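Local coordinates for protein DOA1 (Saccharomyces cerevisiae, PDB 3ODT) that probably binds ubiquitin through its WD40 beta-propeller domain and so takes part in regulating the turnover of F-box proteins, at residues A12-H17 against S30-V35; T263-S268 against L288-S293; W270-M275 against I280-S285. One frame throughout, in Å; residues are numbered along the deposited sequence. Where two conformers were deposited one is given.

Interaction 1 (A12-H17 against S30-V35)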
# COMPACT_ATOMS: atom_id res chain seq x y z
N ALA A 12 1.63 -10.92 16.52
CA ALA A 12 1.88 -9.81 17.44
C ALA A 12 0.89 -8.69 17.20
O ALA A 12 0.44 -8.46 16.08
CB ALA A 12 3.26 -9.29 17.28
N THR A 13 0.61 -7.99 18.28
CA THR A 13 -0.19 -6.79 18.29
C THR A 13 0.71 -5.63 18.72
O THR A 13 1.33 -5.66 19.79
CB THR A 13 -1.36 -6.93 19.25
OG1 THR A 13 -2.11 -8.08 18.88
CG2 THR A 13 -2.23 -5.71 19.17
N LEU A 14 0.80 -4.65 17.84
CA LEU A 14 1.71 -3.54 17.98
C LEU A 14 0.88 -2.28 18.29
O LEU A 14 0.26 -1.67 17.41
CB LEU A 14 2.49 -3.36 16.69
CG LEU A 14 3.71 -4.30 16.48
CD1 LEU A 14 3.40 -5.77 16.78
CD2 LEU A 14 4.24 -4.17 15.06
N LYS A 15 0.93 -1.90 19.56
CA LYS A 15 0.14 -0.84 20.13
C LYS A 15 1.00 0.42 20.32
O LYS A 15 2.11 0.33 20.80
CB LYS A 15 -0.42 -1.31 21.48
CG LYS A 15 -1.32 -0.32 22.19
CD LYS A 15 -1.89 -0.88 23.48
CE LYS A 15 -2.91 0.15 24.09
NZ LYS A 15 -3.56 -0.23 25.39
N GLY A 16 0.48 1.57 19.92
CA GLY A 16 1.16 2.82 20.15
C GLY A 16 0.50 3.99 19.43
O GLY A 16 0.45 5.10 19.96
N HIS A 17 -0.00 3.77 18.22
CA HIS A 17 -0.66 4.85 17.52
C HIS A 17 -1.93 5.28 18.26
O HIS A 17 -2.65 4.46 18.83
CB HIS A 17 -1.02 4.42 16.09
CG HIS A 17 0.15 4.43 15.15
ND1 HIS A 17 0.81 5.58 14.81
CD2 HIS A 17 0.77 3.41 14.50
CE1 HIS A 17 1.77 5.29 13.95
NE2 HIS A 17 1.78 3.98 13.76
N SER A 30 12.51 -8.33 10.61
CA SER A 30 12.55 -7.89 12.00
C SER A 30 12.15 -6.42 12.19
O SER A 30 12.28 -5.88 13.29
CB SER A 30 13.94 -8.10 12.63
OG SER A 30 14.92 -7.23 12.06
N LYS A 31 11.68 -5.78 11.13
CA LYS A 31 11.36 -4.37 11.22
C LYS A 31 10.18 -4.05 10.33
O LYS A 31 10.18 -4.38 9.14
CB LYS A 31 12.54 -3.51 10.75
CG LYS A 31 13.75 -3.49 11.66
CD LYS A 31 14.81 -2.46 11.22
CE LYS A 31 15.95 -2.32 12.24
NZ LYS A 31 16.58 -3.62 12.54
N VAL A 32 9.19 -3.35 10.89
CA VAL A 32 8.07 -2.87 10.11
C VAL A 32 7.82 -1.41 10.48
O VAL A 32 8.18 -0.95 11.58
CB VAL A 32 6.81 -3.72 10.29
CG1 VAL A 32 7.09 -5.21 9.99
CG2 VAL A 32 6.19 -3.55 11.65
N ALA A 33 7.16 -0.69 9.58
CA ALA A 33 6.85 0.71 9.82
C ALA A 33 5.39 1.01 9.52
O ALA A 33 4.73 0.34 8.72
CB ALA A 33 7.75 1.60 9.00
N SER A 34 4.87 2.01 10.20
CA SER A 34 3.46 2.37 10.06
C SER A 34 3.31 3.87 10.17
O SER A 34 4.12 4.54 10.80
CB SER A 34 2.63 1.69 11.16
OG SER A 34 3.15 2.03 12.44
N VAL A 35 2.25 4.39 9.54
CA VAL A 35 1.92 5.80 9.65
C VAL A 35 0.44 5.92 9.97
O VAL A 35 -0.35 5.00 9.72
CB VAL A 35 2.29 6.59 8.38
CG1 VAL A 35 3.79 6.49 8.04
CG2 VAL A 35 1.43 6.15 7.21
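H17 and S34 share the one hydrogen bond that spans this contact: H17 NE2 lies 2.7 Å from S34 OG, and the bond bends to about 155°. The hydroxyl meets the imidazole at its edge, in the plane of the ring. Turning S34 OG between its own backbone N and carbonyl carbon (chi1 56°) brings the hydroxyl to that edge. Serine suits the site because one small oxygen can serve two partners, here H17 and the indole N-H of W44. On its other side, H17 ND1 is hydrogen-bonded to D38 OD2, and the two bonds together fix the rotation of the buried ring. D38, H17, S34 and W44 thus form the hydrogen-bonded tetrad of a WD40 repeat, with H17 following G16 in the characteristic Gly-His pair. With an alanine at H17, D38 and S34 would probably each lose a hydrogen-bond mate inside the protein, and a gap would open where the imidazole sits. One apolar pair adds to the polar link. L14 CD2 approaches V32 CG2 at 4.0 Å, the two side chains meeting at a slant; both also touch the indoles of W44 and W50, where branched aliphatic side chains give apolar surface to pack on. Near the end of the contact H17 CE1 passes 4.2 Å from V35 C, a backbone approach, since the V35 side chain leaves the backbone away from H17 and touches D23 of strand 21-26.

Interaction 2 (T263-S268 against L288-S293)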
# COMPACT_ATOMS: atom_id res chain seq x y z
N THR A 263 -11.19 -11.81 10.42
CA THR A 263 -12.08 -10.75 10.82
C THR A 263 -11.53 -10.11 12.07
O THR A 263 -11.21 -10.78 13.03
CB THR A 263 -13.48 -11.27 11.07
OG1 THR A 263 -13.98 -11.89 9.88
CG2 THR A 263 -14.41 -10.12 11.46
N LEU A 264 -11.38 -8.79 12.02
CA LEU A 264 -10.82 -8.02 13.12
C LEU A 264 -11.82 -7.05 13.73
O LEU A 264 -12.73 -6.60 13.03
CB LEU A 264 -9.63 -7.22 12.59
CG LEU A 264 -8.47 -8.07 12.06
CD1 LEU A 264 -7.41 -7.20 11.47
CD2 LEU A 264 -7.85 -8.91 13.15
N PRO A 265 -11.63 -6.71 15.03
CA PRO A 265 -12.57 -5.82 15.73
C PRO A 265 -12.23 -4.35 15.47
O PRO A 265 -11.96 -3.57 16.39
CB PRO A 265 -12.36 -6.20 17.21
CG PRO A 265 -10.90 -6.60 17.28
CD PRO A 265 -10.61 -7.28 15.94
N ALA A 266 -12.26 -3.98 14.19
CA ALA A 266 -12.00 -2.63 13.76
C ALA A 266 -12.94 -2.31 12.62
O ALA A 266 -13.17 -3.14 11.76
CB ALA A 266 -10.56 -2.52 13.28
N ILE A 267 -13.49 -1.10 12.59
CA ILE A 267 -14.51 -0.80 11.59
C ILE A 267 -13.93 -0.78 10.16
O ILE A 267 -14.68 -1.04 9.21
CB ILE A 267 -15.28 0.52 11.86
CG1 ILE A 267 -14.34 1.73 11.85
CG2 ILE A 267 -16.12 0.39 13.15
CD1 ILE A 267 -15.07 3.04 12.05
N SER A 268 -12.64 -0.48 10.02
CA SER A 268 -11.97 -0.43 8.71
C SER A 268 -10.58 -1.01 8.79
O SER A 268 -9.81 -0.68 9.72
CB SER A 268 -11.81 1.03 8.27
OG SER A 268 -13.04 1.73 8.26
N LEU A 288 -4.26 -0.04 15.77
CA LEU A 288 -3.29 -1.09 15.93
C LEU A 288 -2.62 -1.48 14.61
O LEU A 288 -3.24 -1.44 13.53
CB LEU A 288 -3.96 -2.34 16.50
CG LEU A 288 -4.47 -2.20 17.92
CD1 LEU A 288 -5.25 -3.43 18.30
CD2 LEU A 288 -3.30 -1.91 18.89
N VAL A 289 -1.38 -1.90 14.74
CA VAL A 289 -0.71 -2.71 13.74
C VAL A 289 -0.74 -4.16 14.25
O VAL A 289 -0.55 -4.42 15.44
CB VAL A 289 0.75 -2.22 13.55
CG1 VAL A 289 1.46 -3.13 12.59
CG2 VAL A 289 0.80 -0.77 13.06
N ARG A 290 -0.99 -5.10 13.35
CA ARG A 290 -0.92 -6.53 13.70
C ARG A 290 -0.02 -7.26 12.71
O ARG A 290 0.14 -6.83 11.57
CB ARG A 290 -2.31 -7.16 13.69
CG ARG A 290 -3.26 -6.68 14.77
CD ARG A 290 -4.60 -7.34 14.52
NE ARG A 290 -5.59 -7.07 15.56
CZ ARG A 290 -6.35 -5.98 15.63
NH1 ARG A 290 -6.21 -4.98 14.76
NH2 ARG A 290 -7.27 -5.88 16.59
N ILE A 291 0.63 -8.32 13.18
CA ILE A 291 1.41 -9.19 12.32
C ILE A 291 0.80 -10.57 12.44
O ILE A 291 0.50 -11.02 13.55
CB ILE A 291 2.87 -9.21 12.73
CG1 ILE A 291 3.44 -7.79 12.61
CG2 ILE A 291 3.64 -10.17 11.88
CD1 ILE A 291 4.80 -7.70 13.09
N PHE A 292 0.52 -11.18 11.30
CA PHE A 292 0.03 -12.55 11.22
C PHE A 292 1.07 -13.45 10.56
O PHE A 292 1.79 -13.00 9.70
CB PHE A 292 -1.27 -12.59 10.39
CG PHE A 292 -2.44 -11.99 11.11
CD1 PHE A 292 -2.64 -10.63 11.09
CD2 PHE A 292 -3.32 -12.80 11.80
CE1 PHE A 292 -3.70 -10.07 11.78
CE2 PHE A 292 -4.38 -12.24 12.50
CZ PHE A 292 -4.57 -10.88 12.49
N SER A 293 1.11 -14.72 10.96
CA SER A 293 2.06 -15.67 10.44
C SER A 293 1.45 -17.04 10.25
O SER A 293 0.56 -17.44 11.00
CB SER A 293 3.26 -15.77 11.38
OG SER A 293 4.29 -16.57 10.82
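L264 lays its CD2 methyl over one face of the R290 guanidinium, 3.8 Å from R290 NE and set toward the rim of the group. L288 CD1 covers the opposite face, 3.4 Å above the plane, so the flat cation is sandwiched between two leucines. The R290 chain, extended from CG to NE, slides past L264 in the opposite direction, and L264 CD1 comes within 4.1 Å of R290 CD. The same CD2 methyl reaches the F292 ring at its edge, 3.9 Å from F292 CZ. A leucine suits the site because one methyl can lie against both the guanidinium and the phenyl edge while the other lies along the R290 chain. This buried part is the tight one. Its charge is met by D286, which forms a salt bridge with R290 NH2. On the solvent side the contact thins to P265, an exposed residue whose CD lies 3.7 Å from R290 NH2. P265 is the centre of an inverse gamma turn, closed by a weak bond from A266 N to L264 O, and its ring suits so sharp a bend. The loop from L264 to S268 leads from strand 258-263 of the preceding blade to strand 269-274, while strand 289-293 runs between strands 9-14 and 280-284, with L10 and V282 packed on F292.

Interaction 3 (W270-M275 against I280-S285)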
# COMPACT_ATOMS: atom_id res chain seq x y z
N TRP A 270 -7.24 -0.67 6.80
CA TRP A 270 -6.74 0.25 5.79
C TRP A 270 -5.63 -0.27 4.90
O TRP A 270 -5.50 0.15 3.76
CB TRP A 270 -6.27 1.55 6.45
CG TRP A 270 -7.35 2.28 7.11
CD1 TRP A 270 -7.49 2.51 8.45
CD2 TRP A 270 -8.48 2.88 6.47
NE1 TRP A 270 -8.65 3.22 8.68
CE2 TRP A 270 -9.27 3.46 7.48
CE3 TRP A 270 -8.90 2.96 5.15
CZ2 TRP A 270 -10.46 4.12 7.21
CZ3 TRP A 270 -10.08 3.64 4.87
CH2 TRP A 270 -10.86 4.18 5.90
N SER A 271 -4.77 -1.11 5.47
CA SER A 271 -3.53 -1.44 4.78
C SER A 271 -2.99 -2.80 5.20
O SER A 271 -3.12 -3.23 6.36
CB SER A 271 -2.49 -0.36 5.11
OG SER A 271 -1.26 -0.61 4.42
N VAL A 272 -2.43 -3.49 4.22
CA VAL A 272 -1.62 -4.69 4.43
C VAL A 272 -0.32 -4.59 3.67
O VAL A 272 -0.22 -3.88 2.64
CB VAL A 272 -2.35 -5.97 3.97
CG1 VAL A 272 -3.51 -6.29 4.91
CG2 VAL A 272 -2.89 -5.80 2.53
N ASP A 273 0.69 -5.27 4.20
CA ASP A 273 1.93 -5.50 3.47
C ASP A 273 2.45 -6.86 3.88
O ASP A 273 2.01 -7.42 4.88
CB ASP A 273 2.95 -4.40 3.74
CG ASP A 273 4.01 -4.28 2.63
OD1 ASP A 273 3.65 -4.46 1.47
OD2 ASP A 273 5.17 -4.00 2.91
N CYS A 274 3.37 -7.37 3.07
CA CYS A 274 3.93 -8.71 3.20
C CYS A 274 5.45 -8.69 3.46
O CYS A 274 6.22 -8.13 2.67
CB CYS A 274 3.64 -9.54 1.93
SG CYS A 274 1.84 -9.70 1.52
N MSE A 275 5.87 -9.29 4.57
CA MSE A 275 7.27 -9.59 4.80
C MSE A 275 7.78 -10.60 3.80
O MSE A 275 7.00 -11.36 3.20
CB MSE A 275 7.48 -10.17 6.20
CG MSE A 275 8.07 -9.22 7.19
SE MSE A 275 7.85 -9.96 8.95
CE MSE A 275 6.17 -9.07 9.26
N ILE A 280 2.17 -11.35 7.36
CA ILE A 280 1.30 -10.28 6.90
C ILE A 280 1.20 -9.18 7.96
O ILE A 280 0.95 -9.47 9.13
CB ILE A 280 -0.12 -10.79 6.55
CG1 ILE A 280 -0.04 -11.76 5.36
CG2 ILE A 280 -1.00 -9.62 6.22
CD1 ILE A 280 -1.33 -12.52 5.10
N ILE A 281 1.46 -7.95 7.55
CA ILE A 281 1.34 -6.77 8.41
C ILE A 281 0.03 -6.08 8.07
O ILE A 281 -0.33 -5.95 6.90
CB ILE A 281 2.47 -5.77 8.16
CG1 ILE A 281 3.83 -6.47 8.11
CG2 ILE A 281 2.44 -4.68 9.22
CD1 ILE A 281 4.93 -5.67 7.40
N VAL A 282 -0.70 -5.65 9.11
CA VAL A 282 -2.04 -5.09 8.97
C VAL A 282 -2.18 -3.80 9.77
O VAL A 282 -1.84 -3.75 10.95
CB VAL A 282 -3.12 -6.09 9.48
CG1 VAL A 282 -4.51 -5.56 9.21
CG2 VAL A 282 -2.93 -7.45 8.84
N GLY A 283 -2.66 -2.75 9.12
CA GLY A 283 -2.98 -1.50 9.79
C GLY A 283 -4.48 -1.26 9.76
O GLY A 283 -5.11 -1.32 8.72
N SER A 284 -5.06 -0.92 10.92
CA SER A 284 -6.50 -0.83 11.04
C SER A 284 -7.00 0.38 11.84
O SER A 284 -6.22 1.14 12.47
CB SER A 284 -7.08 -2.13 11.59
OG SER A 284 -6.37 -2.56 12.72
N SER A 285 -8.31 0.57 11.81
CA SER A 285 -8.92 1.74 12.41
C SER A 285 -8.98 1.72 13.94
O SER A 285 -9.32 2.72 14.56
CB SER A 285 -10.35 1.88 11.89
OG SER A 285 -11.11 0.74 12.21
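V272 and V282 stand side by side on one face of an antiparallel hairpin, V272 CG1 4.1 Å from V282 CG2, while I280 CG2 fits more loosely beside the same V272 methyl. With C274 they form an apolar ridge; V272, C274 and I280 rest on V240 of strand 239-243. The other face carries S271, D273 and I281. Glycine suits position 283, directly across from S271, because any side chain there would project onto this face close beside S271 CB. I281 makes the bump, projecting against V24 and A26 of strand 21-26. Its CG1 also lies 3.7 Å from the CE methyl of M275, a selenomethionine whose chain crosses it at about a right angle, though M275 has a second conformer and this touch is less certain. Beyond the glycine the hairpin is irregular. W270 and S271 both face G283 in a classic beta bulge, and G283 O accepts from both backbone N-H groups, W270 N at 2.9 Å and S271 N at 3.3 Å. The W270 indole lies at a slant beside the end of the partner strand, its NE1 3.9 Å from S285 CB and bonded to D20. Regular pairing resumes with G283 N to S271 O, nearly straight at 171°, and continues through the reciprocal bonds of D273 and I281. The chemistry thus divides the hairpin: one face is apolar and packs on strand 239-243, while the other mixes I281 with polar S271 and D273, whose bonds to D23 and A26 N tie it to strand 21-26 and, through K232, to the preceding blade.

Strand order 9-14, 289-293, 280-284, 269-274 brings all three interactions to one blade, and the N-terminal strand completing it closes the seven-bladed ring. L14 N to V289 O, 2.8 Å, joins interaction 1 to interaction 2; R290 O to V282 N, 2.9 Å, joins interaction 2 to interaction 3, which is nested inside the loop that interaction 2 closes. Their centres lie about 11 and 8 Å apart, respectively. Interaction 1 also reaches into the next blade, where V32 CG1 packs 3.4 Å from I281 CD1 of interaction 3. The calcium site lies at this blade junction: S285 of interaction 3 binds the ion with N287 and D20, the latter from between the segments of interaction 1.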